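Local coordinates for protein DNA replication initiator (Cdc21/Cdc54) (Methanothermobacter thermautotrophicus, PDB 1LTL) that probably unwinds DNA during replication as an ATP-driven MCM helicase, this chain being its zinc-binding N-terminal part, at residues 96-102 with 113-117; 118-124 with 180-186; 176-180 with 205-210; 101-105 with 195-200. One frame throughout, in Å; residues are numbered along the deposited sequence.

Contact 1. Residues 96-102 with 113-117; sequences ISNVIPL and FVAVD
Ile100 and Ala115 tie the loop 96-102 to 113-117, the start of strand 113-137. N of Ile100 gives a hydrogen bond of 2.9 Å to O of Ala115. The bond is somewhat bent, with 140° at the hydrogen. CA of Val99 makes a CA-H...O contact of 3.2 Å with the same O of Ala115, so two successive loop residues meet one carbonyl.

The close packing is mostly apolar and buried. The CB of Ala115 points toward the loop and lies 4.3 Å from CB of Ile96. Ile96 crosses Phe113 at about a right angle. Its CG1 stands anti to the carbonyl carbon (chi1 -70°), and both CG1 and CD1 come up to the ring, with CG1 4.0 Å from CE2 of Phe113. Val116 uses both branches. Its CG2 lies 3.5 Å from O of Ile100, and its CG1 lies 4.1 Å from CB of Leu102.

The contact is looser on the solvent side. Val99 is exposed there, and its CG2 comes to 4.2 Å from OD2 of Asp117. That carboxylate has its stronger partner in Arg219, through a salt bridge. Asn98 sits at the centre of an inverse gamma turn, which bends the loop just before Val99.

Tyr48 of helix 48-54 packs on Ile96, and Leu62 of helix 58-64 packs on Phe113. On strand 217-229, Thr221 touches Ile96, Phe113 and Ala115, and Val114 and Val116 bond through their backbones to Gly222 and Val220. The contact thus lies where helices 48-54 and 58-64 meet the OB-fold sheet.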
loop_
_atom_site.group_PDB
_atom_site.type_symbol
_atom_site.label_atom_id
_atom_site.label_comp_id
_atom_site.label_asym_id
_atom_site.label_seq_id
_atom_site.Cartn_x
_atom_site.Cartn_y
_atom_site.Cartn_z
ATOM N N ILE A 96 -50.023 25.618 14.632
ATOM C CA ILE A 96 -49.799 24.910 13.387
ATOM C C ILE A 96 -51.051 24.128 13.054
ATOM O O ILE A 96 -51.557 23.355 13.870
ATOM C CB ILE A 96 -48.569 23.971 13.494
ATOM C CG1 ILE A 96 -47.302 24.815 13.556
ATOM C CG2 ILE A 96 -48.472 23.056 12.277
ATOM C CD1 ILE A 96 -47.049 25.611 12.300
ATOM N N SER A 97 -51.559 24.361 11.850
ATOM C CA SER A 97 -52.773 23.709 11.369
ATOM C C SER A 97 -52.579 22.216 11.111
ATOM O O SER A 97 -53.512 21.417 11.273
ATOM C CB SER A 97 -53.236 24.394 10.086
ATOM O OG SER A 97 -52.152 24.509 9.181
ATOM N N ASN A 98 -51.360 21.850 10.715
ATOM C CA ASN A 98 -51.019 20.460 10.410
ATOM C C ASN A 98 -51.016 19.575 11.649
ATOM O O ASN A 98 -49.989 19.032 12.025
ATOM C CB ASN A 98 -49.646 20.398 9.744
ATOM C CG ASN A 98 -49.373 19.058 9.113
ATOM O OD1 ASN A 98 -48.247 18.747 8.744
ATOM N ND2 ASN A 98 -50.413 18.255 8.971
ATOM N N VAL A 99 -52.173 19.424 12.277
ATOM C CA VAL A 99 -52.270 18.606 13.476
ATOM C C VAL A 99 -52.597 17.152 13.136
ATOM O O VAL A 99 -53.657 16.841 12.584
ATOM C CB VAL A 99 -53.331 19.175 14.432
ATOM C CG1 VAL A 99 -54.537 19.655 13.625
ATOM C CG2 VAL A 99 -53.754 18.117 15.452
ATOM N N ILE A 100 -51.678 16.259 13.476
ATOM C CA ILE A 100 -51.879 14.858 13.191
ATOM C C ILE A 100 -52.083 14.013 14.427
ATOM O O ILE A 100 -51.404 14.171 15.417
ATOM C CB ILE A 100 -50.698 14.284 12.422
ATOM C CG1 ILE A 100 -50.722 14.775 10.984
ATOM C CG2 ILE A 100 -50.752 12.779 12.441
ATOM C CD1 ILE A 100 -50.462 16.221 10.855
ATOM N N PRO A 101 -53.046 13.096 14.390
ATOM C CA PRO A 101 -53.210 12.285 15.599
ATOM C C PRO A 101 -52.008 11.367 15.796
ATOM O O PRO A 101 -51.406 10.900 14.843
ATOM C CB PRO A 101 -54.505 11.521 15.329
ATOM C CG PRO A 101 -54.567 11.457 13.821
ATOM C CD PRO A 101 -54.128 12.843 13.422
ATOM N N LEU A 102 -51.671 11.111 17.046
ATOM C CA LEU A 102 -50.531 10.275 17.368
ATOM C C LEU A 102 -50.406 8.955 16.619
ATOM O O LEU A 102 -49.388 8.708 15.984
ATOM C CB LEU A 102 -50.507 10.003 18.863
ATOM C CG LEU A 102 -49.202 9.508 19.459
ATOM C CD1 LEU A 102 -49.214 9.938 20.896
ATOM C CD2 LEU A 102 -49.018 8.006 19.335
ATOM N N PHE A 113 -43.223 18.780 9.379
ATOM C CA PHE A 113 -43.530 19.547 10.576
ATOM C C PHE A 113 -44.906 19.135 11.084
ATOM O O PHE A 113 -45.900 19.386 10.425
ATOM C CB PHE A 113 -43.501 21.037 10.238
ATOM C CG PHE A 113 -43.075 21.908 11.383
ATOM C CD1 PHE A 113 -41.857 21.698 12.025
ATOM C CD2 PHE A 113 -43.892 22.943 11.824
ATOM C CE1 PHE A 113 -41.470 22.509 13.082
ATOM C CE2 PHE A 113 -43.508 23.757 12.882
ATOM C CZ PHE A 113 -42.301 23.545 13.512
ATOM N N VAL A 114 -44.981 18.487 12.239
ATOM C CA VAL A 114 -46.288 18.076 12.730
ATOM C C VAL A 114 -46.653 18.698 14.054
ATOM O O VAL A 114 -45.868 19.423 14.662
ATOM C CB VAL A 114 -46.399 16.555 12.871
ATOM C CG1 VAL A 114 -46.054 15.903 11.556
ATOM C CG2 VAL A 114 -45.503 16.063 13.974
ATOM N N ALA A 115 -47.861 18.408 14.502
ATOM C CA ALA A 115 -48.348 18.939 15.755
ATOM C C ALA A 115 -49.251 17.849 16.260
ATOM O O ALA A 115 -50.228 17.508 15.612
ATOM C CB ALA A 115 -49.117 20.210 15.517
ATOM N N VAL A 116 -48.910 17.327 17.427
ATOM C CA VAL A 116 -49.599 16.216 18.022
ATOM C C VAL A 116 -50.027 16.509 19.420
ATOM O O VAL A 116 -49.242 17.055 20.181
ATOM C CB VAL A 116 -48.647 15.043 18.115
ATOM C CG1 VAL A 116 -49.308 13.894 18.830
ATOM C CG2 VAL A 116 -48.146 14.668 16.731
ATOM N N ASP A 117 -51.250 16.113 19.780
ATOM C CA ASP A 117 -51.763 16.326 21.149
ATOM C C ASP A 117 -51.653 15.038 21.956
ATOM O O ASP A 117 -51.660 13.950 21.395
ATOM C CB ASP A 117 -53.230 16.763 21.126
ATOM C CG ASP A 117 -53.439 18.053 20.367
ATOM O OD1 ASP A 117 -52.639 18.994 20.567
ATOM O OD2 ASP A 117 -54.411 18.146 19.580
#

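Contact 2. Residues 118-124 with 180-186; sequences GIVRKTD and QTLKLQE
The amide of Gln185 stands over one face of the Arg121 guanidinium, NE2 foremost, with the two planes 82° apart. Both groups present donors here, so they do not bond to each other. NE of Arg121 bonds to OE1 of Gln199 instead.

The other flat group is the amide of Gln180. Its chain is extended, with CG anti to the backbone N (chi1 175°). NE2 of Gln180 donates a hydrogen bond of 3.0 Å to O of Asp124, which lies 26° out of the amide plane. OE1 of Gln180 takes the backbone N of Asp210. With Gln180 cut back to an alanine, the Asp124 carbonyl and the Asp210 amide are likely to lose these partners.

The strands run antiparallel. Ile119 and Gln185 form a hydrogen-bonded pair. A beta bulge follows, with Arg121 and Lys122 set against Lys183. N of Arg121 donates a hydrogen bond of 2.8 Å to O of Lys183, while N of Lys183 donates one of 2.9 Å to O of Lys122. Beyond it, N of Asp124 bonds to O of Thr181 at 2.8 Å. On the face of Val120, Leu182 and Leu184, CG1 of Val120 meets CD1 of Leu182 at 3.8 Å.

Strand 113-137, long and bulged, pairs antiparallel with strand 175-185 as the first two strands of an OB-fold barrel do.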
loop_
_atom_site.group_PDB
_atom_site.type_symbol
_atom_site.label_atom_id
_atom_site.label_comp_id
_atom_site.label_asym_id
_atom_site.label_seq_id
_atom_site.Cartn_x
_atom_site.Cartn_y
_atom_site.Cartn_z
ATOM N N GLY A 118 -51.567 15.167 23.273
ATOM C CA GLY A 118 -51.460 14.001 24.124
ATOM C C GLY A 118 -51.167 14.411 25.551
ATOM O O GLY A 118 -51.350 15.571 25.900
ATOM N N ILE A 119 -50.700 13.480 26.375
ATOM C CA ILE A 119 -50.396 13.796 27.760
ATOM C C ILE A 119 -49.013 13.312 28.189
ATOM O O ILE A 119 -48.710 12.121 28.108
ATOM C CB ILE A 119 -51.457 13.180 28.668
ATOM C CG1 ILE A 119 -52.805 13.810 28.335
ATOM C CG2 ILE A 119 -51.105 13.377 30.136
ATOM C CD1 ILE A 119 -53.990 13.177 29.059
ATOM N N VAL A 120 -48.180 14.235 28.658
ATOM C CA VAL A 120 -46.836 13.878 29.098
ATOM C C VAL A 120 -46.845 12.802 30.163
ATOM O O VAL A 120 -47.293 13.037 31.267
ATOM C CB VAL A 120 -46.106 15.069 29.675
ATOM C CG1 VAL A 120 -44.756 14.621 30.215
ATOM C CG2 VAL A 120 -45.950 16.137 28.611
ATOM N N ARG A 121 -46.315 11.634 29.840
ATOM C CA ARG A 121 -46.293 10.548 30.791
ATOM C C ARG A 121 -45.000 10.528 31.593
ATOM O O ARG A 121 -44.960 11.024 32.710
ATOM C CB ARG A 121 -46.488 9.221 30.067
ATOM C CG ARG A 121 -46.641 8.006 30.971
ATOM C CD ARG A 121 -46.180 6.708 30.266
ATOM N NE ARG A 121 -46.964 6.361 29.069
ATOM C CZ ARG A 121 -48.193 5.833 29.074
ATOM N NH1 ARG A 121 -48.810 5.577 30.224
ATOM N NH2 ARG A 121 -48.802 5.552 27.921
ATOM N N LYS A 122 -43.935 9.971 31.030
ATOM C CA LYS A 122 -42.658 9.887 31.741
ATOM C C LYS A 122 -41.630 10.896 31.267
ATOM O O LYS A 122 -41.469 11.105 30.066
ATOM C CB LYS A 122 -42.073 8.477 31.610
ATOM C CG LYS A 122 -40.689 8.329 32.216
ATOM C CD LYS A 122 -40.082 6.955 31.961
ATOM C CE LYS A 122 -38.577 6.954 32.265
ATOM N NZ LYS A 122 -37.833 5.803 31.641
ATOM N N THR A 123 -40.922 11.502 32.217
ATOM C CA THR A 123 -39.895 12.494 31.897
ATOM C C THR A 123 -38.482 12.058 32.296
ATOM O O THR A 123 -38.249 11.642 33.426
ATOM C CB THR A 123 -40.224 13.836 32.559
ATOM O OG1 THR A 123 -41.120 14.566 31.715
ATOM C CG2 THR A 123 -38.972 14.648 32.794
ATOM N N ASP A 124 -37.538 12.162 31.366
ATOM C CA ASP A 124 -36.161 11.759 31.643
ATOM C C ASP A 124 -35.250 12.893 32.095
ATOM O O ASP A 124 -35.569 14.069 31.947
ATOM C CB ASP A 124 -35.535 11.079 30.419
ATOM C CG ASP A 124 -36.293 9.833 29.984
ATOM O OD1 ASP A 124 -36.434 8.886 30.794
ATOM O OD2 ASP A 124 -36.745 9.800 28.821
ATOM N N GLN A 180 -33.419 16.721 26.362
ATOM C CA GLN A 180 -34.246 15.966 27.283
ATOM C C GLN A 180 -35.276 15.127 26.576
ATOM O O GLN A 180 -35.788 15.508 25.524
ATOM C CB GLN A 180 -34.943 16.891 28.255
ATOM C CG GLN A 180 -35.911 16.177 29.144
ATOM C CD GLN A 180 -36.502 17.122 30.134
ATOM O OE1 GLN A 180 -36.539 18.331 29.897
ATOM N NE2 GLN A 180 -36.978 16.594 31.252
ATOM N N THR A 181 -35.594 13.989 27.178
ATOM C CA THR A 181 -36.532 13.061 26.584
ATOM C C THR A 181 -37.785 12.826 27.394
ATOM O O THR A 181 -37.734 12.742 28.617
ATOM C CB THR A 181 -35.846 11.721 26.391
ATOM O OG1 THR A 181 -35.070 11.770 25.200
ATOM C CG2 THR A 181 -36.843 10.610 26.280
ATOM N N LEU A 182 -38.925 12.716 26.729
ATOM C CA LEU A 182 -40.141 12.408 27.471
ATOM C C LEU A 182 -41.081 11.651 26.582
ATOM O O LEU A 182 -40.962 11.708 25.365
ATOM C CB LEU A 182 -40.800 13.671 28.011
ATOM C CG LEU A 182 -41.730 14.503 27.143
ATOM C CD1 LEU A 182 -42.030 15.783 27.908
ATOM C CD2 LEU A 182 -41.097 14.843 25.825
ATOM N N LYS A 183 -41.983 10.906 27.213
ATOM C CA LYS A 183 -42.992 10.107 26.525
ATOM C C LYS A 183 -44.303 10.877 26.455
ATOM O O LYS A 183 -44.783 11.388 27.462
ATOM C CB LYS A 183 -43.239 8.791 27.269
ATOM C CG LYS A 183 -42.313 7.664 26.883
ATOM C CD LYS A 183 -42.369 7.433 25.377
ATOM C CE LYS A 183 -41.427 6.322 24.926
ATOM N NZ LYS A 183 -40.012 6.689 25.192
ATOM N N LEU A 184 -44.873 10.955 25.263
ATOM C CA LEU A 184 -46.126 11.648 25.058
ATOM C C LEU A 184 -47.191 10.610 24.749
ATOM O O LEU A 184 -47.098 9.915 23.747
ATOM C CB LEU A 184 -46.006 12.609 23.883
ATOM C CG LEU A 184 -47.292 13.366 23.589
ATOM C CD1 LEU A 184 -47.624 14.271 24.767
ATOM C CD2 LEU A 184 -47.145 14.167 22.299
ATOM N N GLN A 185 -48.206 10.511 25.600
ATOM C CA GLN A 185 -49.286 9.537 25.424
ATOM C C GLN A 185 -50.468 10.160 24.714
ATOM O O GLN A 185 -50.788 11.329 24.936
ATOM C CB GLN A 185 -49.727 9.032 26.786
ATOM C CG GLN A 185 -50.894 8.095 26.777
ATOM C CD GLN A 185 -51.407 7.863 28.183
ATOM O OE1 GLN A 185 -52.153 8.688 28.731
ATOM N NE2 GLN A 185 -50.983 6.754 28.796
ATOM N N GLU A 186 -51.128 9.375 23.871
ATOM C CA GLU A 186 -52.272 9.890 23.138
ATOM C C GLU A 186 -53.438 10.196 24.039
ATOM O O GLU A 186 -53.566 9.662 25.143
ATOM C CB GLU A 186 -52.735 8.915 22.064
ATOM C CG GLU A 186 -53.087 7.538 22.582
ATOM C CD GLU A 186 -53.662 6.635 21.505
ATOM O OE1 GLU A 186 -53.661 5.398 21.722
ATOM O OE2 GLU A 186 -54.118 7.162 20.457
#

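Contact 3. Residues 176-180 with 205-210; sequences FLDTQ and EDDLVD
Thr179 and Glu205 form an antiparallel non-hydrogen-bonded pair, CA to CA 4.2 Å, and next to it N of Asp206 gives a 2.9 Å hydrogen bond to O of Asp178. Beyond Glu205 the chain turns away through a short 3-10 segment at 207-208.

The side chains of Thr179 and Glu205 lie side by side and point the same way. OG1 of Thr179, roughly anti to its own backbone N (chi1 -150°), donates 2.6 Å to OE2 of Glu205. It meets that oxygen on the anti side, 16° out of the carboxylate plane. OE2 of Glu205 also has a salt bridge to NE of Arg129, and OE1 bonds to OH of Tyr240. Leu177 crosses Glu205 at about a right angle, its CD2 3.8 Å from OE1 of Glu205. Were Glu205 a leucine, Arg129 would probably lack this counter-charge and the Thr179 hydroxyl its acceptor.

Where the turn comes back to the strand, CG2 of Val209 packs 3.4 Å from O of Asp178. N of Asp210 then donates to OE1 of Gln180 at 2.7 Å, in the carbonyl plane.

Asp178 faces the second subunit, where its OD1 bonds to OG of Ser107 of that chain.

Three donors, from Thr179, Arg129 and Tyr240, thus grip the buried carboxylate of Glu205. That would hold its rotation fixed, and the arginine probably helps keep it ionised.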
loop_
_atom_site.group_PDB
_atom_site.type_symbol
_atom_site.label_atom_id
_atom_site.label_comp_id
_atom_site.label_asym_id
_atom_site.label_seq_id
_atom_site.Cartn_x
_atom_site.Cartn_y
_atom_site.Cartn_z
ATOM N N PHE A 176 -21.582 22.085 23.703
ATOM C CA PHE A 176 -22.667 21.236 24.145
ATOM C C PHE A 176 -23.993 21.963 24.184
ATOM O O PHE A 176 -24.078 23.150 23.894
ATOM C CB PHE A 176 -22.359 20.648 25.517
ATOM C CG PHE A 176 -21.272 19.626 25.495
ATOM C CD1 PHE A 176 -19.962 19.987 25.229
ATOM C CD2 PHE A 176 -21.564 18.281 25.682
ATOM C CE1 PHE A 176 -18.959 19.030 25.147
ATOM C CE2 PHE A 176 -20.558 17.312 25.600
ATOM C CZ PHE A 176 -19.257 17.693 25.333
ATOM N N LEU A 177 -25.029 21.247 24.585
ATOM C CA LEU A 177 -26.354 21.824 24.603
ATOM C C LEU A 177 -27.298 20.909 25.365
ATOM O O LEU A 177 -27.232 19.696 25.214
ATOM C CB LEU A 177 -26.775 22.008 23.160
ATOM C CG LEU A 177 -28.230 22.185 22.801
ATOM C CD1 LEU A 177 -28.335 23.354 21.834
ATOM C CD2 LEU A 177 -28.763 20.897 22.188
ATOM N N ASP A 178 -28.173 21.458 26.197
ATOM C CA ASP A 178 -29.043 20.577 26.972
ATOM C C ASP A 178 -30.159 19.922 26.171
ATOM O O ASP A 178 -30.828 20.558 25.362
ATOM C CB ASP A 178 -29.609 21.325 28.174
ATOM C CG ASP A 178 -28.532 21.739 29.154
ATOM O OD1 ASP A 178 -27.794 20.844 29.666
ATOM O OD2 ASP A 178 -28.427 22.967 29.414
ATOM N N THR A 179 -30.353 18.636 26.421
ATOM C CA THR A 179 -31.354 17.847 25.718
ATOM C C THR A 179 -32.186 17.041 26.716
ATOM O O THR A 179 -31.723 16.717 27.801
ATOM C CB THR A 179 -30.657 16.880 24.722
ATOM O OG1 THR A 179 -31.515 16.638 23.599
ATOM C CG2 THR A 179 -30.317 15.547 25.404
ATOM N N GLN A 180 -33.419 16.721 26.362
ATOM C CA GLN A 180 -34.246 15.966 27.283
ATOM C C GLN A 180 -35.276 15.127 26.576
ATOM O O GLN A 180 -35.788 15.508 25.524
ATOM C CB GLN A 180 -34.943 16.891 28.255
ATOM C CG GLN A 180 -35.911 16.177 29.144
ATOM C CD GLN A 180 -36.502 17.122 30.134
ATOM O OE1 GLN A 180 -36.539 18.331 29.897
ATOM N NE2 GLN A 180 -36.978 16.594 31.252
ATOM N N GLU A 205 -34.981 20.205 23.493
ATOM C CA GLU A 205 -33.635 20.721 23.653
ATOM C C GLU A 205 -33.575 22.221 23.910
ATOM O O GLU A 205 -34.559 22.932 23.753
ATOM C CB GLU A 205 -32.799 20.375 22.435
ATOM C CG GLU A 205 -32.784 18.899 22.127
ATOM C CD GLU A 205 -31.783 18.576 21.059
ATOM O OE1 GLU A 205 -31.619 19.439 20.151
ATOM O OE2 GLU A 205 -31.179 17.470 21.120
ATOM N N ASP A 206 -32.391 22.690 24.291
ATOM C CA ASP A 206 -32.150 24.087 24.623
ATOM C C ASP A 206 -33.119 24.636 25.668
ATOM O O ASP A 206 -33.312 24.013 26.702
ATOM C CB ASP A 206 -32.171 24.972 23.383
ATOM C CG ASP A 206 -31.099 26.048 23.436
ATOM O OD1 ASP A 206 -30.457 26.182 24.507
ATOM O OD2 ASP A 206 -30.893 26.755 22.423
ATOM N N ASP A 207 -33.729 25.793 25.410
ATOM C CA ASP A 207 -34.625 26.398 26.391
ATOM C C ASP A 207 -35.923 25.673 26.644
ATOM O O ASP A 207 -36.642 26.010 27.587
ATOM C CB ASP A 207 -34.935 27.835 26.028
ATOM C CG ASP A 207 -35.426 27.969 24.634
ATOM O OD1 ASP A 207 -34.695 27.542 23.716
ATOM O OD2 ASP A 207 -36.543 28.500 24.445
ATOM N N LEU A 208 -36.231 24.683 25.814
ATOM C CA LEU A 208 -37.442 23.907 25.998
ATOM C C LEU A 208 -37.199 22.841 27.024
ATOM O O LEU A 208 -38.101 22.101 27.398
ATOM C CB LEU A 208 -37.845 23.231 24.715
ATOM C CG LEU A 208 -38.869 23.973 23.875
ATOM C CD1 LEU A 208 -38.417 25.395 23.568
ATOM C CD2 LEU A 208 -39.053 23.154 22.607
ATOM N N VAL A 209 -35.969 22.744 27.483
ATOM C CA VAL A 209 -35.647 21.734 28.463
ATOM C C VAL A 209 -36.363 22.040 29.762
ATOM O O VAL A 209 -36.583 23.199 30.089
ATOM C CB VAL A 209 -34.129 21.687 28.688
ATOM C CG1 VAL A 209 -33.792 20.766 29.838
ATOM C CG2 VAL A 209 -33.455 21.203 27.423
ATOM N N ASP A 210 -36.738 20.994 30.491
ATOM C CA ASP A 210 -37.397 21.138 31.791
ATOM C C ASP A 210 -38.538 22.134 31.709
ATOM O O ASP A 210 -38.609 23.072 32.496
ATOM C CB ASP A 210 -36.371 21.606 32.829
ATOM C CG ASP A 210 -36.654 21.075 34.222
ATOM O OD1 ASP A 210 -37.242 19.971 34.344
ATOM O OD2 ASP A 210 -36.260 21.754 35.199
#

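Contact 4. Residues 101-105 with 195-200; sequences PLREL and EQPRQI
Arg103 and Arg198 stack through their guanidinium groups, centres 3.9 Å apart and planes at 21°. NE of Arg198 sits over the centre of the Arg103 group, whereas CZ of Arg103 is offset toward the rim of the Arg198 group. The aliphatic part of Arg198 joins in, its CG 3.4 Å from NH1 of Arg103. Arg198 runs extended from CG to NE, and Arg103 bends at chi2 and chi3 (-104° and -72°) to lie across it.

Deeper in, CD2 of Leu102 packs 3.6 Å from O of Arg198, and CD1 of Leu102 meets CG2 of Ile200 at 4.2 Å. CD1 of Leu105 touches CD1 of Ile200 at 3.8 Å.

Acids beside Arg103 probably offset the like charges of the pair. NH2 of Arg103 forms a salt bridge of 3.4 Å to OE1 of the poorly ordered Glu195. NH1 of Arg103 has a salt bridge to OE1 of Glu186, which also takes the backbone N of Arg198. Glu186 thus holds the Arg103 guanidinium and the Arg198 backbone.

The pattern is a stacked arginine pair with carboxylates beside Arg103. In this OB domain it and the leucine packing join the 3-10 turn at 102-103 to the chain entering strand 199-205.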
loop_
_atom_site.group_PDB
_atom_site.type_symbol
_atom_site.label_atom_id
_atom_site.label_comp_id
_atom_site.label_asym_id
_atom_site.label_seq_id
_atom_site.Cartn_x
_atom_site.Cartn_y
_atom_site.Cartn_z
ATOM N N PRO A 101 -53.046 13.096 14.390
ATOM C CA PRO A 101 -53.210 12.285 15.599
ATOM C C PRO A 101 -52.008 11.367 15.796
ATOM O O PRO A 101 -51.406 10.900 14.843
ATOM C CB PRO A 101 -54.505 11.521 15.329
ATOM C CG PRO A 101 -54.567 11.457 13.821
ATOM C CD PRO A 101 -54.128 12.843 13.422
ATOM N N LEU A 102 -51.671 11.111 17.046
ATOM C CA LEU A 102 -50.531 10.275 17.368
ATOM C C LEU A 102 -50.406 8.955 16.619
ATOM O O LEU A 102 -49.388 8.708 15.984
ATOM C CB LEU A 102 -50.507 10.003 18.863
ATOM C CG LEU A 102 -49.202 9.508 19.459
ATOM C CD1 LEU A 102 -49.214 9.938 20.896
ATOM C CD2 LEU A 102 -49.018 8.006 19.335
ATOM N N ARG A 103 -51.425 8.105 16.695
ATOM C CA ARG A 103 -51.372 6.804 16.031
ATOM C C ARG A 103 -51.089 6.886 14.535
ATOM O O ARG A 103 -50.743 5.892 13.935
ATOM C CB ARG A 103 -52.690 6.039 16.223
ATOM C CG ARG A 103 -53.382 6.258 17.568
ATOM C CD ARG A 103 -53.227 5.071 18.539
ATOM N NE ARG A 103 -54.014 3.899 18.137
ATOM C CZ ARG A 103 -54.253 2.840 18.914
ATOM N NH1 ARG A 103 -53.775 2.779 20.158
ATOM N NH2 ARG A 103 -54.970 1.828 18.439
ATOM N N GLU A 104 -51.228 8.052 13.927
ATOM C CA GLU A 104 -51.010 8.167 12.488
ATOM C C GLU A 104 -49.658 8.714 12.056
ATOM O O GLU A 104 -49.477 9.072 10.887
ATOM C CB GLU A 104 -52.079 9.062 11.874
ATOM C CG GLU A 104 -53.406 8.428 11.504
ATOM C CD GLU A 104 -54.393 9.496 11.030
ATOM O OE1 GLU A 104 -53.984 10.353 10.195
ATOM O OE2 GLU A 104 -55.568 9.482 11.478
ATOM N N LEU A 105 -48.723 8.812 12.993
ATOM C CA LEU A 105 -47.378 9.336 12.711
ATOM C C LEU A 105 -46.488 8.268 12.049
ATOM O O LEU A 105 -45.532 7.765 12.647
ATOM C CB LEU A 105 -46.746 9.845 14.025
ATOM C CG LEU A 105 -47.367 11.123 14.606
ATOM C CD1 LEU A 105 -46.962 11.367 16.061
ATOM C CD2 LEU A 105 -46.947 12.265 13.740
ATOM N N GLU A 195 -58.258 -1.117 24.333
ATOM C CA GLU A 195 -57.212 -0.379 23.651
ATOM C C GLU A 195 -56.342 0.458 24.588
ATOM O O GLU A 195 -56.794 1.476 25.116
ATOM C CB GLU A 195 -57.833 0.528 22.591
ATOM C CG GLU A 195 -57.781 -0.060 21.203
ATOM C CD GLU A 195 -58.212 0.919 20.124
ATOM O OE1 GLU A 195 -58.066 0.577 18.929
ATOM O OE2 GLU A 195 -58.706 2.018 20.464
ATOM N N GLN A 196 -55.097 0.020 24.798
ATOM C CA GLN A 196 -54.151 0.748 25.645
ATOM C C GLN A 196 -53.559 1.850 24.768
ATOM O O GLN A 196 -53.103 1.589 23.652
ATOM C CB GLN A 196 -53.030 -0.162 26.149
ATOM C CG GLN A 196 -53.503 -1.373 26.932
ATOM C CD GLN A 196 -54.257 -2.364 26.061
ATOM O OE1 GLN A 196 -53.700 -2.918 25.109
ATOM N NE2 GLN A 196 -55.532 -2.594 26.383
ATOM N N PRO A 197 -53.549 3.099 25.267
ATOM C CA PRO A 197 -53.013 4.223 24.499
ATOM C C PRO A 197 -51.598 3.974 24.023
ATOM O O PRO A 197 -50.831 3.238 24.649
ATOM C CB PRO A 197 -53.102 5.379 25.483
ATOM C CG PRO A 197 -52.854 4.706 26.787
ATOM C CD PRO A 197 -53.728 3.479 26.680
ATOM N N ARG A 198 -51.267 4.586 22.897
ATOM C CA ARG A 198 -49.943 4.461 22.319
ATOM C C ARG A 198 -49.159 5.726 22.647
ATOM O O ARG A 198 -49.705 6.822 22.652
ATOM C CB ARG A 198 -50.048 4.276 20.801
ATOM C CG ARG A 198 -50.404 2.855 20.350
ATOM C CD ARG A 198 -50.552 2.778 18.824
ATOM N NE ARG A 198 -50.839 1.428 18.343
ATOM C CZ ARG A 198 -51.263 1.147 17.110
ATOM N NH1 ARG A 198 -51.454 2.123 16.226
ATOM N NH2 ARG A 198 -51.498 -0.116 16.758
ATOM N N GLN A 199 -47.877 5.576 22.930
ATOM C CA GLN A 199 -47.076 6.730 23.251
ATOM C C GLN A 199 -45.962 6.946 22.243
ATOM O O GLN A 199 -45.612 6.053 21.478
ATOM C CB GLN A 199 -46.488 6.563 24.641
ATOM C CG GLN A 199 -46.172 5.123 24.982
ATOM C CD GLN A 199 -45.160 5.005 26.115
ATOM O OE1 GLN A 199 -45.271 5.686 27.147
ATOM N NE2 GLN A 199 -44.163 4.133 25.931
ATOM N N ILE A 200 -45.411 8.145 22.222
ATOM C CA ILE A 200 -44.322 8.415 21.312
ATOM C C ILE A 200 -43.281 9.253 22.021
ATOM O O ILE A 200 -43.613 10.023 22.909
ATOM C CB ILE A 200 -44.783 9.153 20.071
ATOM C CG1 ILE A 200 -43.688 9.053 19.015
ATOM C CG2 ILE A 200 -45.070 10.603 20.397
ATOM C CD1 ILE A 200 -44.079 9.605 17.714
#

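All four contacts reach the same curved sheet, that of the OB fold. Contact 1 closes before contact 2 opens, and both use strand 113-137. Contacts 2 and 3 share Gln180 on strand 175-185, with centres about 15 Å apart. Contacts 1 and 4 share Pro101 and Leu102, and contact 2 is nested inside the loop that contact 4 closes. Contacts 1, 2 and 4 form a cluster, their centres 12 to 16 Å apart. Leu102, Leu105, Val116 and Leu184 pack there. Contact 3 is farther off, about 22 Å from contact 1 and 25 Å from contact 4, centre to centre. It also bears on the second subunit, so one sheet carries both the domain's core and part of a subunit interface.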